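Local coordinates for protein haloacid dehalogenase-like hydrolase (Salmonella enterica subsp. enterica serovar Typhi, PDB 4EZE) that probably hydrolyses O-phosphoserine to serine and phosphate with magnesium, the last step of L-serine biosynthesis, as a SerB-type phosphatase of the haloacid dehalogenase superfamily, at residues I100-Q103 and P104-N108; M178-S181 and P182-T186; E227-N231 and V232-N236; V252-A255 and A256-I260; H299-Y303 and H304-L308. One frame throughout, in Å; residues are numbered along the deposited sequence.

Contact 1: I100-Q103 and P104-N108; sequences IKPQ and PLPAN
P102 and L105 face each other across a tight reversal of the chain, and the contact is mostly apolar. One methyl of L105, CD1, does most of the touching: it lies 3.9 Å from P102 CD, where the ring joins its nitrogen, and 4.1 Å from K101 CG. The L105 side chain swings back over the turn because CG stands opposite the backbone nitrogen (chi1 -165°), and it meets the K101 chain at about a right angle. P106 adds a lighter touch, with its CD 4.2 Å from P102 CB. Beyond the turn, P102 rests on L312 and T283, while P106 is buried against T283 and F196.

The backbone makes the reversal without a cross-turn hydrogen bond. The Q103-P104 peptide is cis, and the backbone angles of these two residues fit a type VIb turn with the proline in its third position. P102 O and L105 N come within 3.4 Å, but the angle is too poor for a bond.

The polar bonds lead outside the turn. K101 runs out fully extended and its NZ forms a salt bridge with D315, a residue that L105 also touches. Past the turn, A107 N donates to N264 OD1 as the chain heads for strand 110-113.

Q103 and P104 are exposed at the bend. With three prolines, one of them cis, and no hydrogen bond between the two halves, the shape of the turn itself probably owes most to ring constraints and apolar contact.

Contact 2: M178-S181 and P182-T186; sequences MTLS and PGLLT
L180 and L184 are brought together by their first torsions: L180, at an off-rotamer chi1 of -149°, turns its branch point CG to the CB of L184, while CG of L184 lies opposite its own carbonyl carbon (chi1 -75°) and reaches back along the chain. The backbone beneath is a type II beta turn from S181 to L184 that leads straight into helix 184-193, with G183 at the N-cap. G183 has the positive phi of the third turn position (99°), where a CB would be jammed against the preceding carbonyl oxygen, so the backbone calls for glycine.

The two leucines of the helix take different parts of L180. L184 offers its CB to L180 CG at 4.0 Å. One branch of L184, CD1, folds over the turn and lies 3.3 Å from S181 O and 3.8 Å from S181 CB. F119 of helix 115-119 touches both L180 and L184, and F306 packs on S181 and L184, so the turn and the start of the helix pack on both F119 and F306.

S181 is buried, and its OG is satisfied by a hydrogen bond to T118 O. That ties the turn to the segment following the predicted catalytic aspartates, D114 and D116; the S181 side chain is about 9 Å from that of D116. Farther out, on the exposed L185, methyl meets methyl: L180 CD2 is 3.6 Å from L185 CD2.

Contact 3: E227-N231 and V232-N236; sequences EIRDN and VLTDN
E227 O and T234 form the tight end of this contact. The carbonyl oxygen takes T234 N at 2.9 Å, in its plane, and also T234 OG1 at a very short 2.4 Å, to be read with caution. OG1 is set between the backbone nitrogen and carbonyl carbon (chi1 61°), and there it also accepts from N236 N, closing an ST turn at the D235 corner. E227 N donates to N236 O, both bonds less sure because N236 has two conformers.

Strands 226-229 and 232-237 make a beta hairpin with a two-residue type I' turn, D230 and N231 both having positive phi. R229 and V232 are the hydrogen-bonded pair that closes it: R229 N donates to V232 O at 3.1 Å and V232 N to R229 O at 3.0 Å. At the neighbouring non-hydrogen-bonded pair, I228 CG1 lies 3.9 Å from L233 CD1, and these side chains rest on K168 and L171 of helix 168-176, respectively.

Farther out on the face of R229 and T234 the contact is looser. Exposed R229 bends at chi3 to bring NH2 within 3.1 Å of E227 OE1, a salt bridge along one strand, while R229 CB lies 3.8 Å from T234 CG2.

Contact 4: V252-A255 and A256-I260; sequences VDLA and ARLNI
The shortest sound polar bond here runs from A256 N to V252 O, 2.8 Å with an angle of 158° at the hydrogen. R257 N to D253 O and L258 N to L254 O repeat it, and then helix 244-258 ends in a Schellman motif. N259 leaves the helix with positive phi (54°), and two bonds reach back into the last turn: I260 N donates to A255 O at 2.9 Å, and inside that loop N259 N donates to A256 O at 3.0 Å. A255 O has thus given up its regular helical partner, for N259 N comes near it at too poor an angle to bond.

On the face turned to the parallel sheet, L254 and L258 lie side by side and point the same way, their CD1 methyls 4.0 Å apart. L254 has CG opposite its backbone nitrogen (chi1 178°), from where CD1 reaches L258. Together they pack on strands 197-202 and 220-224, where L254 touches A199 and F222, L258 touches K197, and both touch Y220. A255 and I260 instead sit on I110 of strand 110-113, one of the two middle strands of the six-stranded parallel sheet, a Rossmann-like core.

D253, A256, R257 and N259 are exposed; D253 OD1 takes a hydrogen bond from Q249 NE2. At the cap, the two residues joined by the outer bond also make the motif's apolar contact, A255 CB lying 4.4 Å from I260 CB.

Contact 5: H299-Y303 and H304-L308; sequences HQINY and HGFEL
H304 O meets I301 CG2 at 3.4 Å, the first touch across this bend. The H304 ring itself turns back on the peptide before it, with Y303 O over one face and 3.2 Å from CG of H304. ND1 is held by D97 OD2, and the two oxygens of D97 also take the backbone nitrogens of N302 and Y303, so one carboxylate grips three successive residues of the bend.

G305 follows; its N donates to E307 OE2 at 3.0 Å, although the modelled E307 carboxylate is too close to G305 to be trusted in detail. F306 opens a 3-10 segment. Its ring swings round so that CD1 lies 4.4 Å from I301 CD1, an oblique approach, while it stacks on W287 and meets F113 edge to face. L308 meets the same methyl, its CB 4.2 Å from I301 CD1.

Within the first arm, N302 ND2 donates to Q300 OE1 in a nearly straight bond of 2.8 Å. I301 belongs to strand 299-301, the edge of the parallel sheet beside 283-287. Helix 81-93 lies along Q300, N302 and Y303, and strand 97-100 of the antiparallel sheet covers I301 and L308, so the bend sits at the seam between the two sheets.

In the fold
Contacts 2 and 5 form the inner pair, their centres 12 Å apart: P182 O probably takes a hydrogen bond from F306 N at 2.9 Å, and L184 CG lies 3.4 Å from F306 CD2. Both lie near the active site, the F306 side chain being about 8 Å from that of D114, the predicted nucleophile, and about 10 Å from the bound sodium ion, which D114, D116 and D270 hold. Contact 1 touches contact 5 through I100 O and H299 CE1, 3.3 Å apart, and contact 4 through N108 O and I260 CD1. Contact 3 stands apart, its centre about 43 Å from that of contact 1, on the opposite side of the chain's centre.

Contact 1: I100-Q103 and P104-N108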
loop_
_atom_site.group_PDB
_atom_site.type_symbol
_atom_site.label_atom_id
_atom_site.label_comp_id
_atom_site.label_asym_id
_atom_site.label_seq_id
_atom_site.Cartn_x
_atom_site.Cartn_y
_atom_site.Cartn_z
ATOM N N ILE A 100 -11.043 -5.954 -9.790
ATOM C CA ILE A 100 -11.093 -6.605 -11.076
ATOM C C ILE A 100 -9.937 -7.578 -11.095
ATOM O O ILE A 100 -8.781 -7.183 -11.071
ATOM C CB ILE A 100 -10.969 -5.607 -12.221
ATOM C CG1 ILE A 100 -12.252 -4.778 -12.324
ATOM C CG2 ILE A 100 -10.725 -6.340 -13.532
ATOM C CD1 ILE A 100 -12.050 -3.518 -13.139
ATOM N N LYS A 101 -10.256 -8.863 -11.101
ATOM C CA LYS A 101 -9.222 -9.885 -11.049
ATOM C C LYS A 101 -8.195 -9.708 -12.165
ATOM O O LYS A 101 -8.528 -9.674 -13.340
ATOM C CB LYS A 101 -9.848 -11.264 -11.100
ATOM C CG LYS A 101 -8.851 -12.406 -11.034
ATOM C CD LYS A 101 -9.593 -13.733 -10.938
ATOM C CE LYS A 101 -8.661 -14.929 -11.012
ATOM N NZ LYS A 101 -9.381 -16.169 -10.604
ATOM N N PRO A 102 -6.924 -9.567 -11.788
ATOM C CA PRO A 102 -5.908 -9.447 -12.805
ATOM C C PRO A 102 -5.754 -10.756 -13.605
ATOM O O PRO A 102 -6.009 -11.829 -13.081
ATOM C CB PRO A 102 -4.638 -9.157 -11.993
ATOM C CG PRO A 102 -5.104 -8.744 -10.636
ATOM C CD PRO A 102 -6.376 -9.493 -10.426
ATOM N N GLN A 103 -5.351 -10.653 -14.864
ATOM C CA GLN A 103 -5.073 -11.819 -15.693
ATOM C C GLN A 103 -3.846 -11.526 -16.538
ATOM O O GLN A 103 -3.831 -10.612 -17.342
ATOM C CB GLN A 103 -6.283 -12.193 -16.557
ATOM C CG GLN A 103 -7.169 -13.256 -15.921
ATOM C CD GLN A 103 -8.654 -12.998 -16.135
ATOM O OE1 GLN A 103 -9.047 -12.352 -17.110
ATOM N NE2 GLN A 103 -9.487 -13.497 -15.216
ATOM N N PRO A 104 -2.783 -12.286 -16.309
ATOM C CA PRO A 104 -2.865 -13.378 -15.367
ATOM C C PRO A 104 -2.819 -12.883 -13.903
ATOM O O PRO A 104 -2.453 -11.734 -13.643
ATOM C CB PRO A 104 -1.610 -14.187 -15.694
ATOM C CG PRO A 104 -0.638 -13.183 -16.249
ATOM C CD PRO A 104 -1.395 -11.952 -16.660
ATOM N N LEU A 105 -3.181 -13.752 -12.963
ATOM C CA LEU A 105 -3.082 -13.448 -11.548
ATOM C C LEU A 105 -1.617 -13.485 -11.151
ATOM O O LEU A 105 -0.878 -14.330 -11.618
ATOM C CB LEU A 105 -3.865 -14.475 -10.734
ATOM C CG LEU A 105 -4.155 -14.079 -9.288
ATOM C CD1 LEU A 105 -5.203 -12.975 -9.226
ATOM C CD2 LEU A 105 -4.610 -15.280 -8.480
ATOM N N PRO A 106 -1.193 -12.564 -10.276
ATOM C CA PRO A 106 0.176 -12.580 -9.811
ATOM C C PRO A 106 0.433 -13.846 -9.028
ATOM O O PRO A 106 -0.481 -14.370 -8.372
ATOM C CB PRO A 106 0.241 -11.370 -8.867
ATOM C CG PRO A 106 -0.881 -10.503 -9.302
ATOM C CD PRO A 106 -1.959 -11.472 -9.666
ATOM N N ALA A 107 1.661 -14.351 -9.081
ATOM C CA ALA A 107 1.959 -15.599 -8.388
ATOM C C ALA A 107 3.457 -15.773 -8.155
ATOM O O ALA A 107 4.265 -15.370 -8.997
ATOM C CB ALA A 107 1.377 -16.774 -9.170
ATOM N N ASN A 108 3.807 -16.347 -6.997
ATOM C CA ASN A 108 5.207 -16.533 -6.564
ATOM C C ASN A 108 6.031 -15.295 -6.809
ATOM O O ASN A 108 7.119 -15.363 -7.380
ATOM C CB ASN A 108 5.850 -17.733 -7.266
ATOM C CG ASN A 108 5.018 -18.991 -7.127
ATOM O OD1 ASN A 108 4.452 -19.488 -8.107
ATOM N ND2 ASN A 108 4.908 -19.495 -5.906
#

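Contact 2: M178-S181 and P182-T186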
loop_
_atom_site.group_PDB
_atom_site.type_symbol
_atom_site.label_atom_id
_atom_site.label_comp_id
_atom_site.label_asym_id
_atom_site.label_seq_id
_atom_site.Cartn_x
_atom_site.Cartn_y
_atom_site.Cartn_z
ATOM N N MET A 178 3.815 2.479 17.210
ATOM C CA MET A 178 3.244 2.521 15.869
ATOM C C MET A 178 2.283 1.354 15.698
ATOM O O MET A 178 2.497 0.297 16.275
ATOM C CB MET A 178 4.344 2.439 14.815
ATOM C CG MET A 178 5.245 3.650 14.754
ATOM S SD MET A 178 4.330 5.193 14.829
ATOM C CE MET A 178 5.486 6.291 14.045
ATOM N N THR A 179 1.225 1.532 14.913
ATOM C CA THR A 179 0.254 0.453 14.761
ATOM C C THR A 179 0.200 -0.094 13.348
ATOM O O THR A 179 0.097 0.657 12.370
ATOM C CB THR A 179 -1.155 0.891 15.197
ATOM O OG1 THR A 179 -1.416 2.198 14.683
ATOM C CG2 THR A 179 -1.243 0.938 16.724
ATOM N N LEU A 180 0.304 -1.414 13.260
ATOM C CA LEU A 180 0.074 -2.150 12.029
ATOM C C LEU A 180 -1.252 -1.727 11.430
ATOM O O LEU A 180 -2.227 -1.573 12.166
ATOM C CB LEU A 180 -0.031 -3.617 12.367
ATOM C CG LEU A 180 0.471 -4.431 11.205
ATOM C CD1 LEU A 180 1.653 -3.653 10.682
ATOM C CD2 LEU A 180 0.881 -5.826 11.638
ATOM N N SER A 181 -1.292 -1.530 10.111
ATOM C CA SER A 181 -2.550 -1.237 9.417
ATOM C C SER A 181 -3.368 -2.509 9.433
ATOM O O SER A 181 -2.802 -3.602 9.340
ATOM C CB SER A 181 -2.315 -0.814 7.965
ATOM O OG SER A 181 -1.942 0.555 7.875
ATOM N N PRO A 182 -4.697 -2.368 9.552
ATOM C CA PRO A 182 -5.653 -3.469 9.671
ATOM C C PRO A 182 -5.520 -4.532 8.574
ATOM O O PRO A 182 -5.389 -4.195 7.399
ATOM C CB PRO A 182 -7.032 -2.779 9.572
ATOM C CG PRO A 182 -6.778 -1.330 9.263
ATOM C CD PRO A 182 -5.346 -1.034 9.583
ATOM N N GLY A 183 -5.537 -5.801 8.978
ATOM C CA GLY A 183 -5.660 -6.933 8.053
ATOM C C GLY A 183 -4.322 -7.592 7.734
ATOM O O GLY A 183 -4.268 -8.674 7.119
ATOM N N LEU A 184 -3.240 -6.934 8.136
ATOM C CA LEU A 184 -1.891 -7.398 7.789
ATOM C C LEU A 184 -1.508 -8.632 8.600
ATOM O O LEU A 184 -0.892 -9.554 8.068
ATOM C CB LEU A 184 -0.876 -6.267 7.949
ATOM C CG LEU A 184 -0.990 -5.250 6.813
ATOM C CD1 LEU A 184 -0.308 -3.925 7.144
ATOM C CD2 LEU A 184 -0.372 -5.838 5.563
ATOM N N LEU A 185 -1.912 -8.673 9.870
ATOM C CA LEU A 185 -1.668 -9.863 10.677
ATOM C C LEU A 185 -2.356 -11.025 10.019
ATOM O O LEU A 185 -1.766 -12.075 9.817
ATOM C CB LEU A 185 -2.188 -9.711 12.108
ATOM C CG LEU A 185 -1.467 -8.676 12.966
ATOM C CD1 LEU A 185 -2.179 -8.565 14.307
ATOM C CD2 LEU A 185 0.018 -8.996 13.144
ATOM N N THR A 186 -3.614 -10.842 9.649
ATOM C CA THR A 186 -4.290 -11.937 8.958
ATOM C C THR A 186 -3.628 -12.295 7.623
ATOM O O THR A 186 -3.437 -13.469 7.321
ATOM C CB THR A 186 -5.770 -11.639 8.681
ATOM O OG1 THR A 186 -6.467 -11.501 9.919
ATOM C CG2 THR A 186 -6.381 -12.799 7.852
#

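Contact 3: E227-N231 and V232-N236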
loop_
_atom_site.group_PDB
_atom_site.type_symbol
_atom_site.label_atom_id
_atom_site.label_comp_id
_atom_site.label_asym_id
_atom_site.label_seq_id
_atom_site.Cartn_x
_atom_site.Cartn_y
_atom_site.Cartn_z
ATOM N N GLU A 227 22.459 7.701 10.080
ATOM C CA GLU A 227 23.358 7.060 11.022
ATOM C C GLU A 227 23.021 7.461 12.449
ATOM O O GLU A 227 22.620 8.584 12.715
ATOM C CB GLU A 227 24.808 7.440 10.725
ATOM C CG GLU A 227 25.786 6.861 11.736
ATOM C CD GLU A 227 27.140 7.562 11.719
ATOM O OE1 GLU A 227 27.251 8.676 11.165
ATOM O OE2 GLU A 227 28.097 6.996 12.273
ATOM N N ILE A 228 23.188 6.521 13.358
ATOM C CA ILE A 228 23.050 6.771 14.774
ATOM C C ILE A 228 24.397 6.475 15.391
ATOM O O ILE A 228 24.948 5.390 15.205
ATOM C CB ILE A 228 22.027 5.829 15.414
ATOM C CG1 ILE A 228 20.607 6.326 15.150
ATOM C CG2 ILE A 228 22.310 5.680 16.903
ATOM C CD1 ILE A 228 19.543 5.262 15.355
ATOM N N ARG A 229 24.933 7.451 16.110
ATOM C CA ARG A 229 26.252 7.329 16.704
ATOM C C ARG A 229 26.223 7.821 18.151
ATOM O O ARG A 229 25.565 8.826 18.458
ATOM C CB ARG A 229 27.268 8.127 15.891
ATOM C CG ARG A 229 28.687 7.610 16.064
ATOM C CD ARG A 229 29.700 8.566 15.480
ATOM N NE ARG A 229 29.250 9.152 14.215
ATOM C CZ ARG A 229 30.002 9.940 13.447
ATOM N NH1 ARG A 229 31.243 10.238 13.810
ATOM N NH2 ARG A 229 29.517 10.428 12.313
ATOM N N ASP A 230 26.939 7.117 19.029
ATOM C CA ASP A 230 26.900 7.379 20.483
ATOM C C ASP A 230 25.474 7.372 20.927
ATOM O O ASP A 230 25.080 8.159 21.785
ATOM C CB ASP A 230 27.528 8.741 20.836
ATOM C CG ASP A 230 28.931 8.871 20.304
ATOM O OD1 ASP A 230 29.669 7.870 20.407
ATOM O OD2 ASP A 230 29.289 9.947 19.757
ATOM N N ASN A 231 24.686 6.515 20.299
ATOM C CA ASN A 231 23.297 6.354 20.693
ATOM C C ASN A 231 22.365 7.531 20.452
ATOM O O ASN A 231 21.251 7.575 20.994
ATOM C CB ASN A 231 23.240 5.875 22.132
ATOM C CG ASN A 231 23.552 4.398 22.238
ATOM O OD1 ASN A 231 24.592 4.010 22.769
ATOM N ND2 ASN A 231 22.673 3.564 21.680
ATOM N N VAL A 232 22.781 8.485 19.630
ATOM C CA VAL A 232 21.834 9.529 19.266
ATOM C C VAL A 232 21.819 9.692 17.758
ATOM O O VAL A 232 22.815 9.431 17.080
ATOM C CB VAL A 232 22.091 10.884 19.981
ATOM C CG1 VAL A 232 21.665 10.808 21.442
ATOM C CG2 VAL A 232 23.544 11.318 19.856
ATOM N N LEU A 233 20.668 10.095 17.237
ATOM C CA LEU A 233 20.522 10.345 15.803
ATOM C C LEU A 233 21.520 11.382 15.313
ATOM O O LEU A 233 21.624 12.457 15.886
ATOM C CB LEU A 233 19.096 10.823 15.491
ATOM C CG LEU A 233 18.674 10.720 14.024
ATOM C CD1 LEU A 233 18.552 9.245 13.669
ATOM C CD2 LEU A 233 17.358 11.442 13.769
ATOM N N THR A 234 22.264 11.059 14.254
ATOM C CA THR A 234 23.097 12.050 13.590
ATOM C C THR A 234 22.266 12.655 12.470
ATOM O O THR A 234 21.095 12.338 12.334
ATOM C CB THR A 234 24.342 11.410 12.926
ATOM O OG1 THR A 234 23.911 10.471 11.933
ATOM C CG2 THR A 234 25.221 10.687 13.959
ATOM N N ASP A 235 22.885 13.506 11.658
ATOM C CA ASP A 235 22.301 13.943 10.397
ATOM C C ASP A 235 23.126 13.380 9.240
ATOM O O ASP A 235 23.164 13.982 8.163
ATOM C CB ASP A 235 22.335 15.465 10.289
ATOM C CG ASP A 235 23.766 16.010 10.278
ATOM O OD1 ASP A 235 24.709 15.193 10.244
ATOM O OD2 ASP A 235 23.949 17.242 10.295
ATOM N N ASN A 236 23.824 12.264 9.458
ATOM C CA ASN A 236 24.520 11.604 8.363
ATOM C C ASN A 236 23.540 10.717 7.599
ATOM O O ASN A 236 23.259 9.575 7.990
ATOM C CB ASN A 236 25.741 10.822 8.874
ATOM C CG ASN A 236 26.721 11.704 9.631
ATOM O OD1 ASN A 236 26.795 12.920 9.401
ATOM N ND2 ASN A 236 27.465 11.102 10.555
#

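Contact 4: V252-A255 and A256-I260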
loop_
_atom_site.group_PDB
_atom_site.type_symbol
_atom_site.label_atom_id
_atom_site.label_comp_id
_atom_site.label_asym_id
_atom_site.label_seq_id
_atom_site.Cartn_x
_atom_site.Cartn_y
_atom_site.Cartn_z
ATOM N N VAL A 252 12.504 -2.614 -8.830
ATOM C CA VAL A 252 13.013 -3.197 -10.053
ATOM C C VAL A 252 14.212 -4.084 -9.746
ATOM O O VAL A 252 14.269 -5.258 -10.156
ATOM C CB VAL A 252 13.447 -2.103 -11.042
ATOM C CG1 VAL A 252 14.169 -2.713 -12.240
ATOM C CG2 VAL A 252 12.234 -1.330 -11.500
ATOM N N ASP A 253 15.163 -3.519 -9.008
ATOM C CA ASP A 253 16.401 -4.237 -8.686
ATOM C C ASP A 253 16.115 -5.487 -7.854
ATOM O O ASP A 253 16.792 -6.506 -8.009
ATOM C CB ASP A 253 17.459 -3.322 -8.013
ATOM C CG ASP A 253 17.849 -2.087 -8.883
ATOM O OD1 ASP A 253 17.432 -1.990 -10.059
ATOM O OD2 ASP A 253 18.579 -1.193 -8.389
ATOM N N LEU A 254 15.099 -5.437 -6.995
ATOM C CA LEU A 254 14.808 -6.589 -6.131
ATOM C C LEU A 254 14.169 -7.674 -6.955
ATOM O O LEU A 254 14.413 -8.863 -6.750
ATOM C CB LEU A 254 13.832 -6.229 -5.046
ATOM C CG LEU A 254 13.426 -7.374 -4.116
ATOM C CD1 LEU A 254 14.635 -7.995 -3.433
ATOM C CD2 LEU A 254 12.488 -6.828 -3.046
ATOM N N ALA A 255 13.319 -7.259 -7.884
ATOM C CA ALA A 255 12.642 -8.222 -8.695
ATOM C C ALA A 255 13.694 -8.861 -9.599
ATOM O O ALA A 255 13.668 -10.058 -9.807
ATOM C CB ALA A 255 11.523 -7.577 -9.487
ATOM N N ALA A 256 14.644 -8.071 -10.094
ATOM C CA ALA A 256 15.728 -8.618 -10.929
ATOM C C ALA A 256 16.467 -9.663 -10.142
ATOM O O ALA A 256 16.707 -10.760 -10.625
ATOM C CB ALA A 256 16.725 -7.530 -11.326
ATOM N N ARG A 257 16.864 -9.303 -8.930
ATOM C CA ARG A 257 17.634 -10.224 -8.136
ATOM C C ARG A 257 16.846 -11.512 -7.927
ATOM O O ARG A 257 17.395 -12.595 -8.067
ATOM C CB ARG A 257 18.105 -9.613 -6.807
ATOM C CG ARG A 257 17.993 -10.576 -5.620
ATOM C CD ARG A 257 19.266 -10.730 -4.789
ATOM N NE ARG A 257 20.108 -9.532 -4.777
ATOM C CZ ARG A 257 20.282 -8.732 -3.725
ATOM N NH1 ARG A 257 19.670 -8.987 -2.573
ATOM N NH2 ARG A 257 21.079 -7.672 -3.820
ATOM N N LEU A 258 15.558 -11.410 -7.632
ATOM C CA LEU A 258 14.774 -12.612 -7.339
ATOM C C LEU A 258 14.235 -13.282 -8.601
ATOM O O LEU A 258 13.507 -14.272 -8.522
ATOM C CB LEU A 258 13.618 -12.265 -6.397
ATOM C CG LEU A 258 14.098 -11.823 -5.012
ATOM C CD1 LEU A 258 12.941 -11.508 -4.070
ATOM C CD2 LEU A 258 14.975 -12.914 -4.426
ATOM N N ASN A 259 14.589 -12.735 -9.759
ATOM C CA ASN A 259 14.072 -13.228 -11.031
ATOM C C ASN A 259 12.555 -13.288 -11.128
ATOM O O ASN A 259 11.981 -14.281 -11.578
ATOM C CB ASN A 259 14.670 -14.588 -11.345
ATOM C CG ASN A 259 16.082 -14.472 -11.842
ATOM O OD1 ASN A 259 17.029 -14.545 -11.060
ATOM N ND2 ASN A 259 16.233 -14.230 -13.144
ATOM N N ILE A 260 11.919 -12.194 -10.740
ATOM C CA ILE A 260 10.479 -12.126 -10.665
ATOM C C ILE A 260 9.941 -11.188 -11.745
ATOM O O ILE A 260 10.342 -10.035 -11.822
ATOM C CB ILE A 260 10.053 -11.725 -9.233
ATOM C CG1 ILE A 260 10.520 -12.817 -8.249
ATOM C CG2 ILE A 260 8.549 -11.479 -9.139
ATOM C CD1 ILE A 260 9.892 -12.770 -6.871
#

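Contact 5: H299-Y303 and H304-L308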
loop_
_atom_site.group_PDB
_atom_site.type_symbol
_atom_site.label_atom_id
_atom_site.label_comp_id
_atom_site.label_asym_id
_atom_site.label_seq_id
_atom_site.Cartn_x
_atom_site.Cartn_y
_atom_site.Cartn_z
ATOM N N HIS A 299 -6.608 -0.278 -8.825
ATOM C CA HIS A 299 -6.823 -1.232 -7.727
ATOM C C HIS A 299 -6.756 -0.434 -6.422
ATOM O O HIS A 299 -5.779 0.273 -6.185
ATOM C CB HIS A 299 -5.725 -2.285 -7.715
ATOM C CG HIS A 299 -5.774 -3.237 -8.869
ATOM N ND1 HIS A 299 -6.901 -3.973 -9.179
ATOM C CD2 HIS A 299 -4.814 -3.630 -9.745
ATOM C CE1 HIS A 299 -6.639 -4.764 -10.208
ATOM N NE2 HIS A 299 -5.383 -4.572 -10.576
ATOM N N GLN A 300 -7.779 -0.534 -5.577
ATOM C CA GLN A 300 -7.802 0.267 -4.360
ATOM C C GLN A 300 -8.423 -0.472 -3.205
ATOM O O GLN A 300 -9.358 -1.282 -3.362
ATOM C CB GLN A 300 -8.606 1.566 -4.566
ATOM C CG GLN A 300 -8.146 2.455 -5.726
ATOM C CD GLN A 300 -9.107 3.609 -5.978
ATOM O OE1 GLN A 300 -10.046 3.814 -5.209
ATOM N NE2 GLN A 300 -8.893 4.352 -7.073
ATOM N N ILE A 301 -7.929 -0.161 -2.021
ATOM C CA ILE A 301 -8.683 -0.513 -0.848
ATOM C C ILE A 301 -9.085 0.762 -0.131
ATOM O O ILE A 301 -8.230 1.536 0.312
ATOM C CB ILE A 301 -7.889 -1.436 0.080
ATOM C CG1 ILE A 301 -7.538 -2.717 -0.662
ATOM C CG2 ILE A 301 -8.731 -1.789 1.301
ATOM C CD1 ILE A 301 -6.468 -3.541 0.037
ATOM N N ASN A 302 -10.388 0.970 -0.002
ATOM C CA ASN A 302 -10.888 2.206 0.569
ATOM C C ASN A 302 -11.672 2.020 1.836
ATOM O O ASN A 302 -11.690 2.921 2.657
ATOM C CB ASN A 302 -11.756 2.962 -0.457
ATOM C CG ASN A 302 -10.953 3.387 -1.656
ATOM O OD1 ASN A 302 -9.833 3.838 -1.483
ATOM N ND2 ASN A 302 -11.501 3.226 -2.880
ATOM N N TYR A 303 -12.335 0.875 2.003
ATOM C CA TYR A 303 -13.200 0.684 3.181
ATOM C C TYR A 303 -12.951 -0.596 3.986
ATOM O O TYR A 303 -13.737 -0.917 4.858
ATOM C CB TYR A 303 -14.691 0.718 2.786
ATOM C CG TYR A 303 -15.062 1.951 2.004
ATOM C CD1 TYR A 303 -15.305 3.162 2.636
ATOM C CD2 TYR A 303 -15.163 1.897 0.623
ATOM C CE1 TYR A 303 -15.611 4.301 1.902
ATOM C CE2 TYR A 303 -15.479 3.005 -0.113
ATOM C CZ TYR A 303 -15.704 4.205 0.514
ATOM O OH TYR A 303 -16.012 5.287 -0.289
ATOM N N HIS A 304 -11.898 -1.351 3.694
ATOM C CA HIS A 304 -11.627 -2.559 4.473
ATOM C C HIS A 304 -10.148 -2.598 4.740
ATOM O O HIS A 304 -9.491 -1.581 4.595
ATOM C CB HIS A 304 -12.111 -3.808 3.727
ATOM C CG HIS A 304 -13.605 -3.871 3.590
ATOM N ND1 HIS A 304 -14.287 -3.236 2.571
ATOM C CD2 HIS A 304 -14.547 -4.467 4.362
ATOM C CE1 HIS A 304 -15.586 -3.444 2.720
ATOM N NE2 HIS A 304 -15.769 -4.199 3.791
ATOM N N GLY A 305 -9.609 -3.744 5.134
ATOM C CA GLY A 305 -8.186 -3.794 5.459
ATOM C C GLY A 305 -7.440 -4.619 4.440
ATOM O O GLY A 305 -7.995 -4.993 3.410
ATOM N N PHE A 306 -6.185 -4.906 4.732
ATOM C CA PHE A 306 -5.324 -5.631 3.817
ATOM C C PHE A 306 -5.711 -7.124 3.704
ATOM O O PHE A 306 -5.136 -7.869 2.894
ATOM C CB PHE A 306 -3.876 -5.509 4.276
ATOM C CG PHE A 306 -3.206 -4.239 3.854
ATOM C CD1 PHE A 306 -2.856 -4.028 2.537
ATOM C CD2 PHE A 306 -2.903 -3.269 4.779
ATOM C CE1 PHE A 306 -2.233 -2.849 2.147
ATOM C CE2 PHE A 306 -2.253 -2.102 4.411
ATOM C CZ PHE A 306 -1.911 -1.889 3.085
ATOM N N GLU A 307 -6.668 -7.579 4.500
ATOM C CA GLU A 307 -7.155 -8.948 4.286
ATOM C C GLU A 307 -7.552 -9.081 2.820
ATOM O O GLU A 307 -7.372 -10.150 2.218
ATOM C CB GLU A 307 -8.299 -9.313 5.234
ATOM C CG GLU A 307 -9.626 -8.600 4.951
ATOM C CD GLU A 307 -9.659 -7.189 5.506
ATOM O OE1 GLU A 307 -8.596 -6.742 5.991
ATOM O OE2 GLU A 307 -10.744 -6.535 5.470
ATOM N N LEU A 308 -8.045 -7.987 2.229
ATOM C CA LEU A 308 -8.526 -8.005 0.829
ATOM C C LEU A 308 -7.461 -8.349 -0.222
ATOM O O LEU A 308 -7.800 -8.716 -1.334
ATOM C CB LEU A 308 -9.202 -6.682 0.434
ATOM C CG LEU A 308 -10.455 -6.156 1.149
ATOM C CD1 LEU A 308 -11.166 -5.140 0.270
ATOM C CD2 LEU A 308 -11.417 -7.275 1.497
#